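Local structure of 5-formaminoimidazole-4-carboxamide-1-(beta)-D-ribofuranosyl 5'-monophosphate synthetase (Methanocaldococcus jannaschii, 2R7L) at residues A[26-29]-A[30-34]; A[117-120]-A[121-124]; A[170-173]-A[174-178]; A[227-231]-A[232-236]. The protein catalyses the folate-independent formylation of the purine intermediate AICAR to FAICAR, using formate and ATP, and works as a homohexamer built as a dimer of trimers. All blocks are in the same frame, centred on the assembly; numbering follows the deposited sequence.

Contacts 1 and 4 are buried and reach the bound AICAR from different parts of the chain: contact 1 at the start of helix 29-38, contact 4 at the corner after strand 219-230, the latter also holding ATP. Contact 2 is partly buried, in the loop before helix 125-135, and contact 3 lies at the surface about 42 Å, centre to centre, from contact 1. Contacts 1 and 3 both hold the first turn of a helix, but a side-chain hydroxyl caps only the helix of contact 3. Contact 4 combines ligand binding with a carboxylate-to-backbone tie, whereas contact 2 depends on one shared carbonyl. Contacts 1 and 4 touch the second subunit, contacts 3 and 4 the third.

Contact 1 (A[26-29]-A[30-34]); sequences SHTS and LHILK. With AMZ (aminoimidazole 4-carboxamide ribonucleotide), chain F.
The carbonyls of Thr28 and Ser29 open helix 29-38: Ile32 N bonds to Thr28 O at 3.3 Å, and Leu33 N meets Ser29 O almost head-on, at 2.7 Å with a C=O...N angle of 164°. Thr28 O also lies over the centre of one face of the His31 ring, 3.5 Å above its plane. The ring reaches back there because His31 CG stands between its own backbone N and carbonyl carbon (chi1 62°), which folds the imidazole over the start of the helix; its ND1 makes a weak bond with Gly340 N. His31 NE2 then touches Thr28 CB at 3.6 Å, while CD1 of Ile32 comes from another direction to meet Thr28 OG1 at 3.5 Å. A beta-branched threonine suits this spot, since its methyl can lie against the imidazole while its hydroxyl turns elsewhere. This is the turn after strand 20-24 of the parallel sheet, leading into the helix as in Rossmann-like folds, and it brings His27 into the AICAR pocket. Thr28 occupies the N-cap position, yet its hydroxyl makes no capping bond; OG1 is instead paired with His27 ND1 at 3.0 Å. That bond helps fix the rotation of the His27 ring, whose edge, in plane, faces the ribose ring oxygen O of AICAR, with His27 CD2 at 3.5 Å from it. Across the subunit boundary, Glu265 of the second subunit takes hydrogen bonds from Ser29 OG and Leu30 N. Leu33 packs inward on Thr23 and Cys45 of the sheet, a place suited to a branched apolar side chain.

Contact 2 (A[117-120]-A[121-124]); sequences RILR and WESE
The turn that ends at Glu124, the N-cap position of helix 125-135, is compact and has Arg120 O as its chief acceptor. Ser123 OG donates to Arg120 O at 2.7 Å, tilted 28° from the carbonyl plane, and Ser123 N reaches the same oxygen at 3.2 Å from the same face, well above that plane. Glu124 N adds a weak bond. Serine fits because its short side chain, with OG between the backbone N and carbonyl carbon (chi1 62°), swings the hydroxyl back over the turn. On another side, Ile118 CG1 meets Trp121 CB at 4.2 Å, the two side chains crossing at about a right angle; the indole goes on to pack against Leu127 and Leu131 of helix 125-135. Glu122 lies alongside Leu119, pointing the same way, and its carboxylate is held by Arg314 and the backbone N of Ala313. The guanidinium of Arg120 forms a salt bridge with Asp102, while its NH2 stays 4.1 Å from Glu124 OE1, with the two flat groups 32° apart. Asp102 is therefore the direct ionic partner of the arginine, and Glu124 probably adds only a weaker, longer-range attraction.

Contact 3 (A[170-173]-A[174-178]); sequences SSTE and EFYKK
Thr172 and Tyr176, one helical turn apart, lie side by side and point the same way. The methyl CG2 of Thr172 rests against Tyr176 CE2 at 3.5 Å, while the polar ends part: Thr172 OG1 bonds to the carbonyl of Pro146 and Tyr176 OH to Glu147, so both residues join the helix to the loop at 146-147. Phe175 CD2 lies over one face of the Tyr176 ring, 3.9 Å above its plane and toward the rim, and the Phe175 ring meets Phe167 edge-to-face, as befits an aromatic group on the buried side of a surface helix. Glu174 runs back along the chain. With CG anti to its backbone N (chi1 174°) and the chain extended beyond it, its carboxylate reaches Ser170, whose N donates to OE1 at 2.8 Å, on the anti side and 34° out of the carboxylate plane. OE2 takes a weak bond, within a salt bridge, from Lys178 NZ at 3.3 Å; that lysine also reaches Asp243 of the third subunit. Glu246 of the third subunit brings a like charge near OE2, which Lys178 probably offsets. Ser171 OG accepts from Glu174 N at 3.1 Å and 162°. Serine is short enough to bend back to that amide, and first-turn amides lack the i-4 carbonyl partner of a helix interior. This is the classic serine N-cap, here starting helix 172-184 shortly after strand 167-169 in the ATP-grasp region.

Contact 4 (A[227-231]-A[232-236]); sequences KRYES and NIDGL. With ATP (adenosine-5'-triphosphate), chain E; AMZ (aminoimidazole 4-carboxamide ribonucleotide), chain F.
One face of the Arg228 guanidinium lies against the carboxamide nitrogen N2 of AICAR, 3.2 Å above the plane and toward the rim, and ATP O2G sits at its edge. NE and NH2 both give weak bonds to that gamma-phosphate oxygen, NH2 at 3.4 Å. Asp316 and Asp226 form salt bridges with the same guanidinium and help fix its rotation between the two substrates, a place that suits a flat, multiply donating cation. The Tyr229 ring and the Asp234 carboxylate cross obliquely, their planes 23° apart, with Tyr229 CD1 at 3.9 Å from Asp234 OD2, and Tyr229 OH bonds to Asn206 of the second subunit. Asp234 turns back toward the strand, where OD2 uses its anti lone pair to take Glu230 N at 2.6 Å along a nearly straight line of 174°. In return Asp234 N donates to Glu230 O at 2.9 Å, so two bonds tie the short helix 233-236 to the strand at Glu230. The corner between them carries a cis peptide before Asn232. Glu230, extended beyond CG, holds the ATP ribose: OE1 accepts from O2' at 3.1 Å, and OE2 from O3' over a distance too short to be trusted exactly. Arg238 of the third subunit, itself bonded to ATP, forms salt bridges with both Glu230 and Asp234. This probably offsets the carboxylates' mutual repulsion, and couples the ribose site to the third-subunit boundary.

Contact 1 (A[26-29]-A[30-34])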
# COMPACT_ATOMS: atom_id res chain seq x y z
N SER A 26 -16.76 -22.26 8.04
CA SER A 26 -15.93 -23.45 7.89
C SER A 26 -15.39 -23.52 6.48
O SER A 26 -15.73 -22.69 5.64
CB SER A 26 -16.75 -24.72 8.18
OG SER A 26 -15.91 -25.86 8.20
N HIS A 27 -14.58 -24.54 6.22
CA HIS A 27 -14.10 -24.87 4.87
C HIS A 27 -13.15 -23.83 4.28
O HIS A 27 -11.94 -24.02 4.27
CB HIS A 27 -15.27 -25.10 3.92
CG HIS A 27 -14.86 -25.75 2.63
ND1 HIS A 27 -14.73 -25.03 1.45
CD2 HIS A 27 -14.56 -27.03 2.33
CE1 HIS A 27 -14.36 -25.85 0.48
NE2 HIS A 27 -14.25 -27.07 0.99
N THR A 28 -13.72 -22.73 3.78
CA THR A 28 -12.95 -21.65 3.17
C THR A 28 -13.49 -20.27 3.58
O THR A 28 -13.15 -19.26 2.97
CB THR A 28 -12.98 -21.74 1.63
OG1 THR A 28 -14.31 -22.08 1.20
CG2 THR A 28 -12.00 -22.81 1.12
N SER A 29 -14.31 -20.24 4.62
CA SER A 29 -15.03 -19.02 4.96
C SER A 29 -14.11 -17.85 5.34
O SER A 29 -14.42 -16.70 5.07
CB SER A 29 -16.04 -19.28 6.08
OG SER A 29 -15.37 -19.53 7.29
N LEU A 30 -12.97 -18.16 5.96
CA LEU A 30 -12.06 -17.10 6.42
C LEU A 30 -11.70 -16.09 5.34
O LEU A 30 -11.73 -14.89 5.59
CB LEU A 30 -10.80 -17.67 7.06
CG LEU A 30 -10.99 -18.20 8.48
CD1 LEU A 30 -9.71 -18.82 9.00
CD2 LEU A 30 -11.46 -17.09 9.39
N HIS A 31 -11.38 -16.55 4.14
CA HIS A 31 -11.05 -15.63 3.06
C HIS A 31 -12.27 -15.24 2.23
O HIS A 31 -12.26 -14.22 1.55
CB HIS A 31 -9.90 -16.13 2.18
CG HIS A 31 -10.18 -17.42 1.46
ND1 HIS A 31 -10.83 -17.47 0.26
CD2 HIS A 31 -9.85 -18.69 1.78
CE1 HIS A 31 -10.92 -18.73 -0.14
NE2 HIS A 31 -10.33 -19.49 0.76
N ILE A 32 -13.32 -16.04 2.31
CA ILE A 32 -14.60 -15.65 1.73
C ILE A 32 -15.11 -14.40 2.46
O ILE A 32 -15.60 -13.46 1.83
CB ILE A 32 -15.66 -16.76 1.84
CG1 ILE A 32 -15.41 -17.85 0.80
CG2 ILE A 32 -17.07 -16.18 1.65
CD1 ILE A 32 -16.24 -19.12 1.01
N LEU A 33 -15.01 -14.42 3.79
CA LEU A 33 -15.48 -13.30 4.59
C LEU A 33 -14.48 -12.14 4.54
O LEU A 33 -14.88 -10.99 4.32
CB LEU A 33 -15.76 -13.75 6.03
CG LEU A 33 -16.85 -14.82 6.23
CD1 LEU A 33 -16.99 -15.22 7.69
CD2 LEU A 33 -18.20 -14.36 5.67
N LYS A 34 -13.20 -12.43 4.73
CA LYS A 34 -12.16 -11.41 4.59
C LYS A 34 -12.23 -10.71 3.24
O LYS A 34 -12.22 -9.49 3.16
CB LYS A 34 -10.76 -11.99 4.79
CG LYS A 34 -9.64 -10.94 4.83
CD LYS A 34 -9.85 -9.95 5.96
CE LYS A 34 -8.82 -8.82 5.93
NZ LYS A 34 -8.90 -7.99 7.15
O5 AMZ F . -7.99 -27.94 2.73
C6 AMZ F . -8.57 -28.62 1.88
N2 AMZ F . -8.05 -28.98 0.71
C3A AMZ F . -9.98 -29.14 2.14
C7A AMZ F . -10.71 -30.01 1.35
N3 AMZ F . -10.33 -30.56 0.19
N1 AMZ F . -10.72 -28.83 3.20
C5 AMZ F . -11.88 -29.49 3.07
N AMZ F . -11.87 -30.20 1.94
C1 AMZ F . -12.98 -31.05 1.43
C2 AMZ F . -12.92 -32.48 1.97
C3 AMZ F . -13.95 -32.49 3.08
O2 AMZ F . -14.60 -33.76 3.11
O1 AMZ F . -13.33 -33.36 0.91
O AMZ F . -14.17 -30.44 1.96
C AMZ F . -14.96 -31.45 2.61
C4 AMZ F . -15.67 -30.76 3.78
O3 AMZ F . -14.71 -30.17 4.66
P AMZ F . -14.89 -30.31 6.23
OP1 AMZ F . -16.09 -29.62 6.78
O4 AMZ F . -14.96 -31.88 6.56
OP2 AMZ F . -13.54 -29.76 6.91

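Contact 2 (A[117-120]-A[121-124])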
# COMPACT_ATOMS: atom_id res chain seq x y z
N ARG A 117 -27.41 -25.62 -10.12
CA ARG A 117 -27.67 -26.92 -10.74
C ARG A 117 -26.39 -27.76 -10.83
O ARG A 117 -26.42 -28.98 -10.68
CB ARG A 117 -28.27 -26.74 -12.14
CG ARG A 117 -29.60 -26.00 -12.20
CD ARG A 117 -30.78 -26.85 -11.73
NE ARG A 117 -31.13 -26.58 -10.34
CZ ARG A 117 -32.13 -27.18 -9.68
NH1 ARG A 117 -32.88 -28.09 -10.28
NH2 ARG A 117 -32.37 -26.86 -8.41
N ILE A 118 -25.26 -27.09 -11.05
CA ILE A 118 -24.01 -27.78 -11.35
C ILE A 118 -23.34 -28.37 -10.11
O ILE A 118 -22.38 -29.13 -10.22
CB ILE A 118 -23.04 -26.89 -12.14
CG1 ILE A 118 -22.13 -27.74 -13.02
CG2 ILE A 118 -22.25 -25.98 -11.21
CD1 ILE A 118 -21.14 -26.95 -13.82
N LEU A 119 -23.86 -28.05 -8.94
CA LEU A 119 -23.31 -28.60 -7.71
C LEU A 119 -23.55 -30.11 -7.65
O LEU A 119 -22.88 -30.83 -6.91
CB LEU A 119 -23.92 -27.91 -6.48
CG LEU A 119 -23.65 -26.41 -6.32
CD1 LEU A 119 -24.26 -25.90 -5.02
CD2 LEU A 119 -22.16 -26.09 -6.37
N ARG A 120 -24.51 -30.57 -8.44
CA ARG A 120 -24.86 -31.98 -8.46
C ARG A 120 -23.88 -32.75 -9.34
O ARG A 120 -23.60 -33.92 -9.10
CB ARG A 120 -26.29 -32.16 -8.97
CG ARG A 120 -26.98 -33.37 -8.39
CD ARG A 120 -28.40 -33.49 -8.85
NE ARG A 120 -29.38 -33.03 -7.86
CZ ARG A 120 -29.45 -33.44 -6.60
NH1 ARG A 120 -30.40 -32.97 -5.80
NH2 ARG A 120 -28.56 -34.31 -6.13
N TRP A 121 -23.35 -32.07 -10.35
CA TRP A 121 -22.35 -32.67 -11.23
C TRP A 121 -20.98 -32.84 -10.56
O TRP A 121 -20.09 -33.46 -11.13
CB TRP A 121 -22.24 -31.86 -12.51
CG TRP A 121 -23.39 -32.06 -13.43
CD1 TRP A 121 -24.71 -31.80 -13.18
CD2 TRP A 121 -23.34 -32.58 -14.77
NE1 TRP A 121 -25.48 -32.12 -14.27
CE2 TRP A 121 -24.66 -32.61 -15.26
CE3 TRP A 121 -22.30 -33.03 -15.59
CZ2 TRP A 121 -24.97 -33.06 -16.54
CZ3 TRP A 121 -22.61 -33.48 -16.86
CH2 TRP A 121 -23.93 -33.49 -17.32
N GLU A 122 -20.83 -32.29 -9.36
CA GLU A 122 -19.57 -32.43 -8.62
C GLU A 122 -19.72 -33.51 -7.55
O GLU A 122 -18.74 -33.98 -7.00
CB GLU A 122 -19.14 -31.11 -7.97
CG GLU A 122 -19.97 -30.72 -6.74
CD GLU A 122 -19.35 -29.61 -5.91
OE1 GLU A 122 -19.94 -29.25 -4.87
OE2 GLU A 122 -18.27 -29.09 -6.30
N SER A 123 -20.96 -33.88 -7.27
CA SER A 123 -21.25 -34.85 -6.23
C SER A 123 -21.28 -36.26 -6.78
O SER A 123 -20.97 -37.22 -6.07
CB SER A 123 -22.59 -34.53 -5.57
OG SER A 123 -23.64 -34.63 -6.53
N GLU A 124 -21.65 -36.39 -8.05
CA GLU A 124 -21.82 -37.69 -8.67
C GLU A 124 -20.68 -38.02 -9.62
O GLU A 124 -20.43 -37.30 -10.59
CB GLU A 124 -23.17 -37.77 -9.39
CG GLU A 124 -24.36 -37.64 -8.46
CD GLU A 124 -25.66 -37.37 -9.19
OE1 GLU A 124 -26.67 -37.06 -8.51
OE2 GLU A 124 -25.68 -37.48 -10.43

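Contact 3 (A[170-173]-A[174-178])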
# COMPACT_ATOMS: atom_id res chain seq x y z
N SER A 170 -1.62 -53.84 -7.01
CA SER A 170 -0.93 -54.06 -8.27
C SER A 170 -1.35 -55.36 -8.98
O SER A 170 -0.82 -55.70 -10.03
CB SER A 170 0.59 -54.01 -8.09
OG SER A 170 1.04 -52.67 -7.94
N SER A 171 -2.32 -56.06 -8.40
CA SER A 171 -2.89 -57.26 -9.01
C SER A 171 -4.28 -57.55 -8.46
O SER A 171 -4.67 -57.01 -7.42
CB SER A 171 -1.99 -58.48 -8.78
OG SER A 171 -1.88 -58.77 -7.40
N THR A 172 -5.01 -58.43 -9.14
CA THR A 172 -6.30 -58.88 -8.66
C THR A 172 -6.15 -59.52 -7.28
O THR A 172 -6.91 -59.22 -6.35
CB THR A 172 -6.94 -59.88 -9.63
OG1 THR A 172 -6.97 -59.32 -10.94
CG2 THR A 172 -8.36 -60.22 -9.20
N GLU A 173 -5.16 -60.39 -7.15
CA GLU A 173 -4.86 -61.06 -5.89
C GLU A 173 -4.68 -60.07 -4.76
O GLU A 173 -5.27 -60.21 -3.68
CB GLU A 173 -3.61 -61.93 -6.04
CG GLU A 173 -3.12 -62.53 -4.73
CD GLU A 173 -1.90 -63.42 -4.90
OE1 GLU A 173 -1.18 -63.27 -5.92
OE2 GLU A 173 -1.66 -64.27 -4.02
N GLU A 174 -3.85 -59.05 -4.99
CA GLU A 174 -3.59 -58.04 -3.98
C GLU A 174 -4.86 -57.28 -3.60
O GLU A 174 -5.09 -56.98 -2.42
CB GLU A 174 -2.51 -57.07 -4.44
CG GLU A 174 -2.31 -55.92 -3.48
CD GLU A 174 -0.95 -55.27 -3.62
OE1 GLU A 174 -0.51 -55.05 -4.77
OE2 GLU A 174 -0.34 -54.99 -2.57
N PHE A 175 -5.69 -56.98 -4.59
CA PHE A 175 -6.96 -56.32 -4.32
C PHE A 175 -7.74 -57.03 -3.21
O PHE A 175 -8.22 -56.39 -2.27
CB PHE A 175 -7.80 -56.21 -5.59
CG PHE A 175 -9.15 -55.57 -5.36
CD1 PHE A 175 -9.39 -54.26 -5.75
CD2 PHE A 175 -10.17 -56.27 -4.73
CE1 PHE A 175 -10.62 -53.68 -5.53
CE2 PHE A 175 -11.40 -55.69 -4.50
CZ PHE A 175 -11.62 -54.39 -4.91
N TYR A 176 -7.88 -58.35 -3.32
CA TYR A 176 -8.67 -59.11 -2.34
C TYR A 176 -7.95 -59.27 -1.01
O TYR A 176 -8.58 -59.26 0.06
CB TYR A 176 -9.10 -60.47 -2.89
CG TYR A 176 -10.03 -60.37 -4.08
CD1 TYR A 176 -11.31 -59.87 -3.95
CD2 TYR A 176 -9.61 -60.79 -5.34
CE1 TYR A 176 -12.16 -59.78 -5.04
CE2 TYR A 176 -10.45 -60.70 -6.43
CZ TYR A 176 -11.73 -60.19 -6.27
OH TYR A 176 -12.58 -60.11 -7.36
N LYS A 177 -6.64 -59.43 -1.06
CA LYS A 177 -5.84 -59.52 0.15
C LYS A 177 -6.09 -58.26 1.00
O LYS A 177 -6.34 -58.35 2.20
CB LYS A 177 -4.36 -59.66 -0.19
CG LYS A 177 -3.48 -60.22 0.93
CD LYS A 177 -3.09 -59.14 1.93
CE LYS A 177 -2.19 -59.70 3.03
NZ LYS A 177 -1.93 -58.69 4.10
N LYS A 178 -6.04 -57.10 0.35
CA LYS A 178 -6.22 -55.82 1.04
C LYS A 178 -7.66 -55.53 1.43
O LYS A 178 -7.92 -55.06 2.54
CB LYS A 178 -5.64 -54.67 0.22
CG LYS A 178 -4.17 -54.44 0.51
CD LYS A 178 -3.51 -53.58 -0.53
CE LYS A 178 -2.06 -53.36 -0.17
NZ LYS A 178 -1.44 -52.32 -1.03

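Contact 4 (A[227-231]-A[232-236])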
# COMPACT_ATOMS: atom_id res chain seq x y z
N LYS A 227 -0.78 -28.07 -3.31
CA LYS A 227 -0.69 -29.52 -3.26
C LYS A 227 -1.24 -29.97 -1.92
O LYS A 227 -1.06 -29.29 -0.91
CB LYS A 227 0.73 -30.02 -3.51
CG LYS A 227 1.71 -29.80 -2.38
CD LYS A 227 2.95 -30.65 -2.58
CE LYS A 227 3.77 -30.70 -1.32
NZ LYS A 227 4.76 -31.80 -1.33
N ARG A 228 -1.93 -31.11 -1.91
CA ARG A 228 -2.59 -31.59 -0.71
C ARG A 228 -1.58 -32.06 0.32
O ARG A 228 -0.49 -32.52 -0.04
CB ARG A 228 -3.53 -32.75 -1.03
CG ARG A 228 -4.58 -32.44 -2.07
CD ARG A 228 -5.44 -31.27 -1.64
NE ARG A 228 -6.80 -31.39 -2.15
CZ ARG A 228 -7.56 -30.35 -2.48
NH1 ARG A 228 -7.10 -29.11 -2.36
NH2 ARG A 228 -8.79 -30.56 -2.93
N TYR A 229 -1.96 -31.95 1.59
CA TYR A 229 -1.17 -32.44 2.71
C TYR A 229 -2.11 -33.37 3.45
O TYR A 229 -3.01 -32.93 4.16
CB TYR A 229 -0.74 -31.27 3.60
CG TYR A 229 0.45 -31.53 4.48
CD1 TYR A 229 1.49 -32.34 4.05
CD2 TYR A 229 0.56 -30.93 5.72
CE1 TYR A 229 2.58 -32.56 4.83
CE2 TYR A 229 1.67 -31.14 6.52
CZ TYR A 229 2.67 -31.97 6.06
OH TYR A 229 3.78 -32.22 6.83
N GLU A 230 -1.91 -34.67 3.25
CA GLU A 230 -2.86 -35.69 3.67
C GLU A 230 -2.29 -36.64 4.73
O GLU A 230 -1.10 -36.95 4.72
CB GLU A 230 -3.37 -36.46 2.44
CG GLU A 230 -4.24 -35.59 1.53
CD GLU A 230 -4.36 -36.12 0.12
OE1 GLU A 230 -3.49 -36.90 -0.32
OE2 GLU A 230 -5.34 -35.73 -0.56
N SER A 231 -3.14 -37.06 5.67
CA SER A 231 -2.75 -37.98 6.73
C SER A 231 -3.56 -39.28 6.59
O SER A 231 -4.77 -39.23 6.38
CB SER A 231 -3.03 -37.34 8.09
OG SER A 231 -2.43 -38.07 9.15
N ASN A 232 -2.93 -40.45 6.74
CA ASN A 232 -1.57 -40.55 7.26
C ASN A 232 -0.51 -40.61 6.17
O ASN A 232 0.69 -40.60 6.45
CB ASN A 232 -1.45 -41.77 8.19
CG ASN A 232 -1.50 -43.10 7.43
OD1 ASN A 232 -1.43 -43.14 6.20
ND2 ASN A 232 -1.62 -44.20 8.18
N ILE A 233 -0.95 -40.64 4.92
CA ILE A 233 -0.04 -40.95 3.83
C ILE A 233 1.23 -40.10 3.87
O ILE A 233 2.33 -40.64 3.80
CB ILE A 233 -0.73 -40.85 2.46
CG1 ILE A 233 0.23 -41.30 1.34
CG2 ILE A 233 -1.25 -39.44 2.22
CD1 ILE A 233 0.68 -42.75 1.47
N ASP A 234 1.08 -38.78 4.00
CA ASP A 234 2.27 -37.91 3.98
C ASP A 234 3.15 -38.10 5.22
O ASP A 234 4.34 -37.79 5.20
CB ASP A 234 1.87 -36.45 3.76
CG ASP A 234 1.40 -36.20 2.34
OD1 ASP A 234 2.09 -36.67 1.40
OD2 ASP A 234 0.33 -35.56 2.16
N GLY A 235 2.57 -38.65 6.29
CA GLY A 235 3.38 -39.10 7.44
C GLY A 235 4.02 -40.47 7.21
O GLY A 235 5.18 -40.70 7.57
N LEU A 236 3.26 -41.38 6.59
CA LEU A 236 3.71 -42.74 6.30
C LEU A 236 4.97 -42.77 5.44
O LEU A 236 5.96 -43.41 5.78
CB LEU A 236 2.60 -43.53 5.61
CG LEU A 236 2.88 -45.00 5.26
CD1 LEU A 236 3.42 -45.72 6.48
CD2 LEU A 236 1.62 -45.69 4.75
PG ATP E . -10.45 -34.20 -0.91
O1G ATP E . -11.68 -33.33 -0.87
O2G ATP E . -9.38 -33.72 -1.88
O3G ATP E . -9.93 -34.58 0.45
PB ATP E . -11.39 -35.80 -3.08
O1B ATP E . -11.42 -34.45 -3.76
O2B ATP E . -12.62 -36.67 -3.15
O3B ATP E . -10.99 -35.61 -1.53
PA ATP E . -9.95 -38.20 -3.75
O1A ATP E . -10.32 -38.70 -5.12
O2A ATP E . -10.54 -38.79 -2.50
O3A ATP E . -10.14 -36.59 -3.73
O5' ATP E . -8.35 -38.32 -3.63
C5' ATP E . -7.75 -38.28 -2.35
C4' ATP E . -6.24 -38.40 -2.55
O4' ATP E . -5.91 -39.69 -3.07
C3' ATP E . -5.71 -37.41 -3.56
O3' ATP E . -5.40 -36.14 -2.96
C2' ATP E . -4.47 -38.11 -4.09
O2' ATP E . -3.35 -37.86 -3.25
C1' ATP E . -4.83 -39.59 -4.01
N9 ATP E . -5.33 -40.01 -5.33
C8 ATP E . -6.61 -39.90 -5.74
N7 ATP E . -6.75 -40.36 -7.00
C5 ATP E . -5.55 -40.79 -7.42
C6 ATP E . -5.00 -41.40 -8.65
N6 ATP E . -5.80 -41.65 -9.72
N1 ATP E . -3.69 -41.69 -8.67
C2 ATP E . -2.89 -41.44 -7.61
N3 ATP E . -3.32 -40.90 -6.46
C4 ATP E . -4.61 -40.54 -6.31
O5 AMZ F . -7.99 -27.94 2.73
C6 AMZ F . -8.57 -28.62 1.88
N2 AMZ F . -8.05 -28.98 0.71
C3A AMZ F . -9.98 -29.14 2.14
C7A AMZ F . -10.71 -30.01 1.35
N3 AMZ F . -10.33 -30.56 0.19
N1 AMZ F . -10.72 -28.83 3.20
C5 AMZ F . -11.88 -29.49 3.07
N AMZ F . -11.87 -30.20 1.94
C1 AMZ F . -12.98 -31.05 1.43
C2 AMZ F . -12.92 -32.48 1.97
C3 AMZ F . -13.95 -32.49 3.08
O2 AMZ F . -14.60 -33.76 3.11
O1 AMZ F . -13.33 -33.36 0.91
O AMZ F . -14.17 -30.44 1.96
C AMZ F . -14.96 -31.45 2.61
C4 AMZ F . -15.67 -30.76 3.78
O3 AMZ F . -14.71 -30.17 4.66
P AMZ F . -14.89 -30.31 6.23
OP1 AMZ F . -16.09 -29.62 6.78
O4 AMZ F . -14.96 -31.88 6.56
OP2 AMZ F . -13.54 -29.76 6.91
O HOH W 1 1.88 -33.40 0.30